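PDB 4WZZ: putative sugar ABC transporter, substrate-binding protein from Clostridium phytofermentans, which binds L-rhamnose in the cleft between its two lobes and probably delivers the sugar to an ABC transporter for uptake. Local coordinates for residues I171-G176 with C291-L296; A255-Q260 with A280-D285; T191-W196 with C245-V250. All blocks are in the same frame, centred on the assembly; numbering follows the deposited sequence.

Contact 1 of 3, residues I171-G176 with C291-L296; sequences ILDISG and CPYMFL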
loop_
_atom_site.group_PDB
_atom_site.type_symbol
_atom_site.label_atom_id
_atom_site.label_comp_id
_atom_site.label_asym_id
_atom_site.label_seq_id
_atom_site.Cartn_x
_atom_site.Cartn_y
_atom_site.Cartn_z
ATOM N N ILE A 171 3.963 14.027 -11.262
ATOM C CA ILE A 171 4.807 13.839 -12.444
ATOM C C ILE A 171 4.743 15.062 -13.358
ATOM O O ILE A 171 5.763 15.538 -13.842
ATOM C CB ILE A 171 4.420 12.559 -13.202
ATOM C CG1 ILE A 171 4.737 11.306 -12.356
ATOM C CG2 ILE A 171 5.148 12.487 -14.520
ATOM C CD1 ILE A 171 3.779 10.153 -12.628
ATOM N N LEU A 172 3.539 15.580 -13.566
ATOM C CA LEU A 172 3.353 16.714 -14.451
ATOM C C LEU A 172 4.142 17.927 -13.934
ATOM O O LEU A 172 4.745 18.663 -14.699
ATOM C CB LEU A 172 1.864 17.049 -14.574
ATOM C CG LEU A 172 1.552 18.214 -15.519
ATOM C CD1 LEU A 172 1.914 17.858 -16.954
ATOM C CD2 LEU A 172 0.096 18.605 -15.416
ATOM N N ASP A 173 4.090 18.133 -12.625
ATOM C CA ASP A 173 4.775 19.249 -11.984
ATOM C C ASP A 173 6.281 19.075 -12.052
ATOM O O ASP A 173 7.010 19.928 -12.562
ATOM C CB ASP A 173 4.323 19.330 -10.522
ATOM C CG ASP A 173 5.034 20.424 -9.747
ATOM O OD1 ASP A 173 5.357 21.485 -10.338
ATOM O OD2 ASP A 173 5.250 20.233 -8.539
ATOM N N ILE A 174 6.751 17.940 -11.542
ATOM C CA ILE A 174 8.171 17.699 -11.380
ATOM C C ILE A 174 8.914 17.595 -12.726
ATOM O O ILE A 174 10.086 17.964 -12.824
ATOM C CB ILE A 174 8.379 16.438 -10.506
ATOM C CG1 ILE A 174 7.837 16.699 -9.096
ATOM C CG2 ILE A 174 9.815 16.035 -10.483
ATOM C CD1 ILE A 174 7.575 15.400 -8.307
ATOM N N SER A 175 8.233 17.116 -13.764
ATOM C CA SER A 175 8.826 16.990 -15.086
ATOM C C SER A 175 8.961 18.339 -15.760
ATOM O O SER A 175 9.635 18.439 -16.770
ATOM C CB SER A 175 7.962 16.103 -15.989
ATOM O OG SER A 175 6.689 16.718 -16.191
ATOM N N GLY A 176 8.287 19.361 -15.243
ATOM C CA GLY A 176 8.197 20.639 -15.937
ATOM C C GLY A 176 7.087 20.711 -16.975
ATOM O O GLY A 176 6.954 21.707 -17.692
ATOM N N CYS A 291 14.009 13.743 -4.972
ATOM C CA CYS A 291 12.576 13.700 -4.721
ATOM C C CYS A 291 12.036 15.002 -4.138
ATOM O O CYS A 291 12.246 15.312 -2.974
ATOM C CB CYS A 291 12.286 12.555 -3.752
ATOM S SG CYS A 291 10.534 12.342 -3.319
ATOM N N PRO A 292 11.317 15.778 -4.953
ATOM C CA PRO A 292 10.784 17.047 -4.466
ATOM C C PRO A 292 9.644 16.839 -3.491
ATOM O O PRO A 292 9.454 17.670 -2.604
ATOM C CB PRO A 292 10.274 17.733 -5.741
ATOM C CG PRO A 292 10.835 16.943 -6.864
ATOM C CD PRO A 292 11.059 15.572 -6.384
ATOM N N TYR A 293 8.926 15.732 -3.656
ATOM C CA TYR A 293 7.837 15.355 -2.764
ATOM C C TYR A 293 7.280 14.018 -3.188
ATOM O O TYR A 293 7.524 13.536 -4.310
ATOM C CB TYR A 293 6.720 16.406 -2.688
ATOM C CG TYR A 293 6.071 16.799 -4.009
ATOM C CD1 TYR A 293 6.573 17.849 -4.763
ATOM C CD2 TYR A 293 4.923 16.156 -4.468
ATOM C CE1 TYR A 293 5.972 18.239 -5.947
ATOM C CE2 TYR A 293 4.298 16.560 -5.663
ATOM C CZ TYR A 293 4.840 17.594 -6.390
ATOM O OH TYR A 293 4.265 18.011 -7.583
HETATM N N MSE A 294 6.598 13.389 -2.242
HETATM C CA MSE A 294 5.978 12.084 -2.492
HETATM C C MSE A 294 4.757 11.971 -1.584
HETATM O O MSE A 294 4.388 12.940 -0.909
HETATM C CB MSE A 294 6.992 10.968 -2.264
HETATM C CG MSE A 294 7.656 10.992 -0.922
HETATM SE SE MSE A 294 6.584 10.007 0.375
HETATM C CE MSE A 294 7.883 10.054 1.909
ATOM N N PHE A 295 4.097 10.816 -1.593
ATOM C CA PHE A 295 2.857 10.650 -0.844
ATOM C C PHE A 295 2.837 9.346 -0.080
ATOM O O PHE A 295 3.445 8.359 -0.475
ATOM C CB PHE A 295 1.650 10.652 -1.799
ATOM C CG PHE A 295 1.585 11.866 -2.669
ATOM C CD1 PHE A 295 2.335 11.932 -3.827
ATOM C CD2 PHE A 295 0.790 12.946 -2.323
ATOM C CE1 PHE A 295 2.312 13.055 -4.615
ATOM C CE2 PHE A 295 0.765 14.067 -3.138
ATOM C CZ PHE A 295 1.526 14.112 -4.259
ATOM N N LEU A 296 2.084 9.330 1.009
ATOM C CA LEU A 296 1.718 8.061 1.617
ATOM C C LEU A 296 0.483 8.295 2.472
ATOM O O LEU A 296 -0.424 9.032 2.055
ATOM C CB LEU A 296 2.902 7.450 2.394
ATOM C CG LEU A 296 2.839 5.915 2.534
ATOM C CD1 LEU A 296 3.204 5.231 1.222
ATOM C CD2 LEU A 296 3.737 5.424 3.684
#

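Contact 2 of 3, residues A255-Q260 with A280-D285; sequences AAKVLQ and ADYIGD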
loop_
_atom_site.group_PDB
_atom_site.type_symbol
_atom_site.label_atom_id
_atom_site.label_comp_id
_atom_site.label_asym_id
_atom_site.label_seq_id
_atom_site.Cartn_x
_atom_site.Cartn_y
_atom_site.Cartn_z
ATOM N N ALA A 255 15.279 3.311 -5.630
ATOM C CA ALA A 255 15.540 4.213 -6.746
ATOM C C ALA A 255 16.290 5.450 -6.242
ATOM O O ALA A 255 17.199 5.967 -6.908
ATOM C CB ALA A 255 14.231 4.604 -7.399
ATOM N N ALA A 256 15.885 5.970 -5.088
ATOM C CA ALA A 256 16.575 7.148 -4.545
ATOM C C ALA A 256 18.058 6.884 -4.325
ATOM O O ALA A 256 18.927 7.739 -4.620
ATOM C CB ALA A 256 15.924 7.579 -3.255
ATOM N N LYS A 257 18.359 5.714 -3.793
ATOM C CA LYS A 257 19.732 5.315 -3.525
ATOM C C LYS A 257 20.540 5.253 -4.814
ATOM O O LYS A 257 21.645 5.778 -4.888
ATOM C CB LYS A 257 19.766 3.958 -2.807
ATOM C CG LYS A 257 21.167 3.425 -2.529
ATOM C CD LYS A 257 22.002 4.376 -1.671
ATOM C CE LYS A 257 23.155 3.662 -0.937
ATOM N NZ LYS A 257 24.136 3.012 -1.858
ATOM N N VAL A 258 19.964 4.645 -5.842
ATOM C CA VAL A 258 20.606 4.551 -7.147
ATOM C C VAL A 258 20.827 5.936 -7.758
ATOM O O VAL A 258 21.917 6.239 -8.236
ATOM C CB VAL A 258 19.780 3.642 -8.109
ATOM C CG1 VAL A 258 20.323 3.702 -9.533
ATOM C CG2 VAL A 258 19.758 2.200 -7.611
ATOM N N LEU A 259 19.809 6.793 -7.742
ATOM C CA LEU A 259 19.965 8.120 -8.355
ATOM C C LEU A 259 21.021 8.924 -7.610
ATOM O O LEU A 259 21.794 9.667 -8.223
ATOM C CB LEU A 259 18.643 8.879 -8.361
ATOM C CG LEU A 259 17.533 8.272 -9.221
ATOM C CD1 LEU A 259 16.293 9.138 -9.076
ATOM C CD2 LEU A 259 17.961 8.129 -10.687
ATOM N N GLN A 260 21.076 8.779 -6.292
ATOM C CA GLN A 260 22.108 9.472 -5.520
ATOM C C GLN A 260 23.488 8.934 -5.866
ATOM O O GLN A 260 24.434 9.705 -6.113
ATOM C CB GLN A 260 21.851 9.337 -4.019
ATOM C CG GLN A 260 22.802 10.131 -3.153
ATOM C CD GLN A 260 22.509 9.930 -1.676
ATOM O OE1 GLN A 260 21.896 10.776 -1.028
ATOM N NE2 GLN A 260 22.932 8.795 -1.144
ATOM N N ALA A 280 13.514 10.710 4.003
ATOM C CA ALA A 280 13.818 12.043 4.531
ATOM C C ALA A 280 15.069 12.681 3.896
ATOM O O ALA A 280 15.064 13.852 3.495
ATOM C CB ALA A 280 13.982 11.966 6.018
ATOM N N ASP A 281 16.137 11.916 3.784
ATOM C CA ASP A 281 17.392 12.501 3.306
ATOM C C ASP A 281 17.415 12.688 1.791
ATOM O O ASP A 281 18.358 13.308 1.266
ATOM C CB ASP A 281 18.574 11.655 3.736
ATOM C CG ASP A 281 18.704 11.537 5.250
ATOM O OD1 ASP A 281 18.148 12.391 5.989
ATOM O OD2 ASP A 281 19.382 10.582 5.698
ATOM N N TYR A 282 16.412 12.162 1.078
ATOM C CA TYR A 282 16.357 12.283 -0.370
ATOM C C TYR A 282 15.380 13.322 -0.840
ATOM O O TYR A 282 15.245 13.556 -2.041
ATOM C CB TYR A 282 15.944 10.964 -0.996
ATOM C CG TYR A 282 16.862 9.833 -0.711
ATOM C CD1 TYR A 282 18.147 9.805 -1.242
ATOM C CD2 TYR A 282 16.443 8.756 0.034
ATOM C CE1 TYR A 282 18.980 8.758 -1.009
ATOM C CE2 TYR A 282 17.269 7.704 0.273
ATOM C CZ TYR A 282 18.531 7.696 -0.256
ATOM O OH TYR A 282 19.340 6.624 -0.021
ATOM N N ILE A 283 14.667 13.924 0.102
ATOM C CA ILE A 283 13.644 14.885 -0.239
ATOM C C ILE A 283 14.186 16.298 -0.145
ATOM O O ILE A 283 14.773 16.686 0.868
ATOM C CB ILE A 283 12.398 14.672 0.629
ATOM C CG1 ILE A 283 11.705 13.383 0.166
ATOM C CG2 ILE A 283 11.473 15.888 0.592
ATOM C CD1 ILE A 283 10.568 12.936 1.068
ATOM N N GLY A 284 13.991 17.052 -1.218
ATOM C CA GLY A 284 14.475 18.421 -1.310
ATOM C C GLY A 284 14.106 19.022 -2.650
ATOM O O GLY A 284 13.969 18.310 -3.640
ATOM N N ASP A 285 13.982 20.346 -2.683
ATOM C CA ASP A 285 13.665 21.054 -3.915
ATOM C C ASP A 285 14.927 21.752 -4.424
ATOM O O ASP A 285 15.005 22.967 -4.417
ATOM C CB ASP A 285 12.550 22.081 -3.648
ATOM C CG ASP A 285 12.059 22.766 -4.918
ATOM O OD1 ASP A 285 12.110 22.139 -6.000
ATOM O OD2 ASP A 285 11.619 23.943 -4.817
HETATM O O HOH W 1 20.089 12.984 -1.286
#

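Contact 3 of 3, residues T191-W196 with C245-V250; sequences TNQNAW and CAPTTV. With RAM (alpha-L-rhamnopyranose), chain B.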
loop_
_atom_site.group_PDB
_atom_site.type_symbol
_atom_site.label_atom_id
_atom_site.label_comp_id
_atom_site.label_asym_id
_atom_site.label_seq_id
_atom_site.Cartn_x
_atom_site.Cartn_y
_atom_site.Cartn_z
ATOM N N THR A 191 -2.075 -6.419 -6.226
ATOM C CA THR A 191 -3.327 -5.755 -6.528
ATOM C C THR A 191 -3.242 -4.258 -6.388
ATOM O O THR A 191 -3.756 -3.534 -7.240
ATOM C CB THR A 191 -4.449 -6.287 -5.599
ATOM O OG1 THR A 191 -4.348 -7.710 -5.559
ATOM C CG2 THR A 191 -5.811 -5.838 -6.095
ATOM N N ASN A 192 -2.634 -3.779 -5.301
ATOM C CA ASN A 192 -2.622 -2.337 -5.084
ATOM C C ASN A 192 -1.814 -1.582 -6.126
ATOM O O ASN A 192 -2.325 -0.626 -6.727
ATOM C CB ASN A 192 -2.230 -1.929 -3.640
ATOM C CG ASN A 192 -0.918 -2.502 -3.166
ATOM O OD1 ASN A 192 -0.279 -3.321 -3.829
ATOM N ND2 ASN A 192 -0.514 -2.085 -1.960
ATOM N N GLN A 193 -0.575 -1.973 -6.376
ATOM C CA GLN A 193 0.174 -1.257 -7.415
ATOM C C GLN A 193 -0.540 -1.353 -8.736
ATOM O O GLN A 193 -0.608 -0.396 -9.481
ATOM C CB GLN A 193 1.608 -1.756 -7.563
ATOM C CG GLN A 193 2.565 -1.147 -6.548
ATOM C CD GLN A 193 2.655 -1.915 -5.245
ATOM O OE1 GLN A 193 2.308 -3.092 -5.167
ATOM N NE2 GLN A 193 3.210 -1.266 -4.224
ATOM N N ASN A 194 -1.086 -2.520 -9.056
ATOM C CA ASN A 194 -1.751 -2.633 -10.340
ATOM C C ASN A 194 -2.961 -1.686 -10.440
ATOM O O ASN A 194 -3.228 -1.112 -11.515
ATOM C CB ASN A 194 -2.152 -4.080 -10.602
ATOM C CG ASN A 194 -0.959 -4.947 -10.973
ATOM O OD1 ASN A 194 0.125 -4.441 -11.302
ATOM N ND2 ASN A 194 -1.151 -6.257 -10.926
ATOM N N ALA A 195 -3.690 -1.511 -9.333
ATOM C CA ALA A 195 -4.820 -0.588 -9.301
ATOM C C ALA A 195 -4.373 0.868 -9.438
ATOM O O ALA A 195 -5.004 1.660 -10.167
ATOM C CB ALA A 195 -5.653 -0.792 -8.035
ATOM N N TRP A 196 -3.292 1.226 -8.747
ATOM C CA TRP A 196 -2.756 2.579 -8.865
ATOM C C TRP A 196 -2.252 2.848 -10.270
ATOM O O TRP A 196 -2.432 3.945 -10.801
ATOM C CB TRP A 196 -1.647 2.822 -7.848
ATOM C CG TRP A 196 -2.142 2.706 -6.432
ATOM C CD1 TRP A 196 -3.370 3.062 -5.960
ATOM C CD2 TRP A 196 -1.422 2.178 -5.321
ATOM N NE1 TRP A 196 -3.457 2.797 -4.611
ATOM C CE2 TRP A 196 -2.265 2.245 -4.199
ATOM C CE3 TRP A 196 -0.144 1.640 -5.169
ATOM C CZ2 TRP A 196 -1.860 1.804 -2.925
ATOM C CZ3 TRP A 196 0.246 1.222 -3.929
ATOM C CH2 TRP A 196 -0.603 1.297 -2.826
ATOM N N CYS A 245 8.433 7.255 -11.249
ATOM C CA CYS A 245 7.346 7.174 -10.292
ATOM C C CYS A 245 7.375 5.778 -9.714
ATOM O O CYS A 245 7.206 4.793 -10.431
ATOM C CB CYS A 245 6.005 7.458 -10.967
ATOM S SG CYS A 245 4.659 7.280 -9.768
ATOM N N ALA A 246 7.632 5.685 -8.409
ATOM C CA ALA A 246 7.780 4.405 -7.716
ATOM C C ALA A 246 6.686 4.247 -6.636
ATOM O O ALA A 246 6.862 4.662 -5.464
ATOM C CB ALA A 246 9.191 4.320 -7.070
ATOM N N PRO A 247 5.532 3.657 -7.006
ATOM C CA PRO A 247 4.428 3.541 -6.029
ATOM C C PRO A 247 4.595 2.321 -5.122
ATOM O O PRO A 247 3.724 1.442 -5.029
ATOM C CB PRO A 247 3.198 3.395 -6.923
ATOM C CG PRO A 247 3.749 2.633 -8.112
ATOM C CD PRO A 247 5.087 3.290 -8.359
ATOM N N THR A 248 5.734 2.292 -4.433
ATOM C CA THR A 248 6.102 1.214 -3.525
ATOM C C THR A 248 7.181 1.772 -2.602
ATOM O O THR A 248 8.118 2.430 -3.059
ATOM C CB THR A 248 6.678 -0.032 -4.247
ATOM O OG1 THR A 248 7.644 -0.658 -3.392
ATOM C CG2 THR A 248 7.331 0.343 -5.580
ATOM N N THR A 249 7.006 1.583 -1.305
ATOM C CA THR A 249 7.955 2.159 -0.367
ATOM C C THR A 249 9.357 1.592 -0.565
ATOM O O THR A 249 10.354 2.304 -0.436
ATOM C CB THR A 249 7.514 1.997 1.092
ATOM O OG1 THR A 249 7.490 0.608 1.432
ATOM C CG2 THR A 249 6.168 2.654 1.332
ATOM N N VAL A 250 9.446 0.316 -0.912
ATOM C CA VAL A 250 10.729 -0.313 -1.151
ATOM C C VAL A 250 11.350 0.227 -2.441
ATOM O O VAL A 250 12.526 0.607 -2.478
ATOM C CB VAL A 250 10.592 -1.847 -1.215
ATOM C CG1 VAL A 250 11.915 -2.520 -1.634
ATOM C CG2 VAL A 250 10.116 -2.387 0.132
HETATM C C1 RAM B . 5.061 -1.300 -0.258
HETATM C C2 RAM B . 4.000 -2.388 -0.368
HETATM C C3 RAM B . 2.622 -1.908 0.088
HETATM C C4 RAM B . 2.273 -0.563 -0.539
HETATM C C5 RAM B . 3.407 0.437 -0.323
HETATM C C6 RAM B . 3.137 1.758 -1.025
HETATM O O1 RAM B . 5.339 -1.082 1.081
HETATM O O2 RAM B . 3.985 -2.770 -1.709
HETATM O O3 RAM B . 1.690 -2.932 -0.251
HETATM O O4 RAM B . 1.071 -0.071 0.026
HETATM O O5 RAM B . 4.621 -0.071 -0.808
#

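Contact 1 of 3, residues I171-G176 with C291-L296
The phenol OH of Tyr293 donates a hydrogen bond to OD2 of Asp173, 2.6 Å from oxygen to oxygen, and uses the lone pair of OD2 that faces away from the other carboxylate oxygen. The carboxylate reaches the ring at its edge, close to the ring plane; the two planes are only 28° apart, so acid and phenol are nearly coplanar. The OH of Tyr293 also lies 3.2 Å from CB of Asp173, the two side chains crossing at a slant. Tyr293 carries CG between its backbone N and carbonyl carbon (chi1 56°), which turns the ring toward Asp173 and Ile174. One face of that ring takes Ile174, whose CD1 stands 4.2 Å from the ring centroid and 19° off the normal, a CH-pi contact displaced toward the rim. CG1 of Ile174 lies 4.0 Å from CE1 of Tyr293 and also meets Pro292 end-on, with 3.7 Å between Ile174 CG1 and Pro292 CG. The C-terminal part of helix 160-174 is thus joined to the residues leading into strand 294-296. Ile174 also packs on Lys269 and Thr271 of strand 269-272, and Lys358 makes a cation-pi contact with the Tyr293 ring. Held at its edge by the acid and covered on a face by the isoleucine, the phenol is probably restrained in its rotation. At this surface-exposed site the short bond from a neutral donor would be expected to favour the ionised form of Asp173.

Contact 2 of 3, residues A255-Q260 with A280-D285
Tyr282, whose ring lies against Ala256, carries most of the contact; it is preceded in the short 3-10 segment 280-282 by Asp281, whose carbonyl O is bridged to Gln260 by a water that donates to both, its oxygen 2.9 Å from OE1 of Gln260. CG of Tyr282 stands anti to the carbonyl carbon (chi1 -60°), a setting that directs the ring at helix 249-261. CB of Ala256 sits over the middle of one face, 3.5 Å from the Tyr282 ring centroid and 12° off the normal, in a close CH-pi contact. Gln260 extends across the tyrosine at about a right angle, bringing OE1 to 3.5 Å from CE1 of Tyr282; amide and ring planes are inclined by 46°. At the far end of the ring, the OH of Tyr282 rests 3.8 Å from CA of Lys257 and also touches CD of that lysine, whose bent chain carries NZ into a salt bridge with Asp261. Ile283, next in sequence, packs on Ile364 of helix 364-368. The tyrosine thus packs on helix 249-261 at Ala256, which also touches Leu270 of strand 269-272, as do Ala255 and Leu259; Val258 meets helix 224-237.

Contact 3 of 3, residues T191-W196 with C245-V250
Gln193 points its CB toward Pro247, and the chain bends at chi2 (88°), bringing the amide to both Pro247 O and the sugar. CG of Gln193 passes 3.2 Å from the carbonyl O of Pro247 and, more loosely, faces the proline ring. CD carries the amide on, and at the tip NE2 donates two hydrogen bonds. One runs from NE2 of Gln193 to O of Pro247, 2.9 Å away, lying in the carbonyl plane on a lone pair and almost exactly in the amide plane. The other, from NE2 of Gln193 to O2 of rhamnose, is 3.0 Å long and nearly straight, at 170°. Pro247 is the centre of an inverse gamma turn between strand 243-246 and helix 249-261, at the C-terminal edge of the parallel sheet, where sugars bind in periplasmic binding proteins of this type. Thr248 takes the N-cap position after it, its OG1 bonded to Gly251 N and to Asp222. From the first turn of the helix, Thr249 N donates to the ring oxygen O5 of rhamnose at 2.9 Å, while OG1 of Thr249 and O1 of rhamnose share a hydrogen bond of 2.8 Å. On the facing helix 191-203, Asn192 holds CG between its backbone N and carbonyl carbon (chi1 54°), from where ND2 bonds to O3 of rhamnose at 2.9 Å; its OD1 is engaged by Lys62. Trp196 presents its ring edge to the ligand, CH2 lying 3.6 Å from O4 of rhamnose, and its CE3 brushes CB of Pro247.

How the contacts relate
All three contacts belong to the lobe built on the four-stranded parallel sheet 212-219, 179-185, 243-246, 269-272. Along the chain contact 3 precedes contact 2, and both are nested inside the loop closed by contact 1. Contacts 2 and 3 share helix 249-261, contact 3 using its sugar-facing start and contact 2 its later turns, with centres about 18 Å apart. Contacts 1 and 2, whose centres are about 12 Å apart, meet through probable backbone hydrogen bonds of Cys291 with Tyr282 and Gly284. Ile171 packs on Cys245 between contacts 1 and 3, centred about 15 Å apart. Contact 3 lines the rhamnose pocket; contacts 1 and 2, farther from it, join helices 160-174 and 249-261 to the chain before strand 294-296.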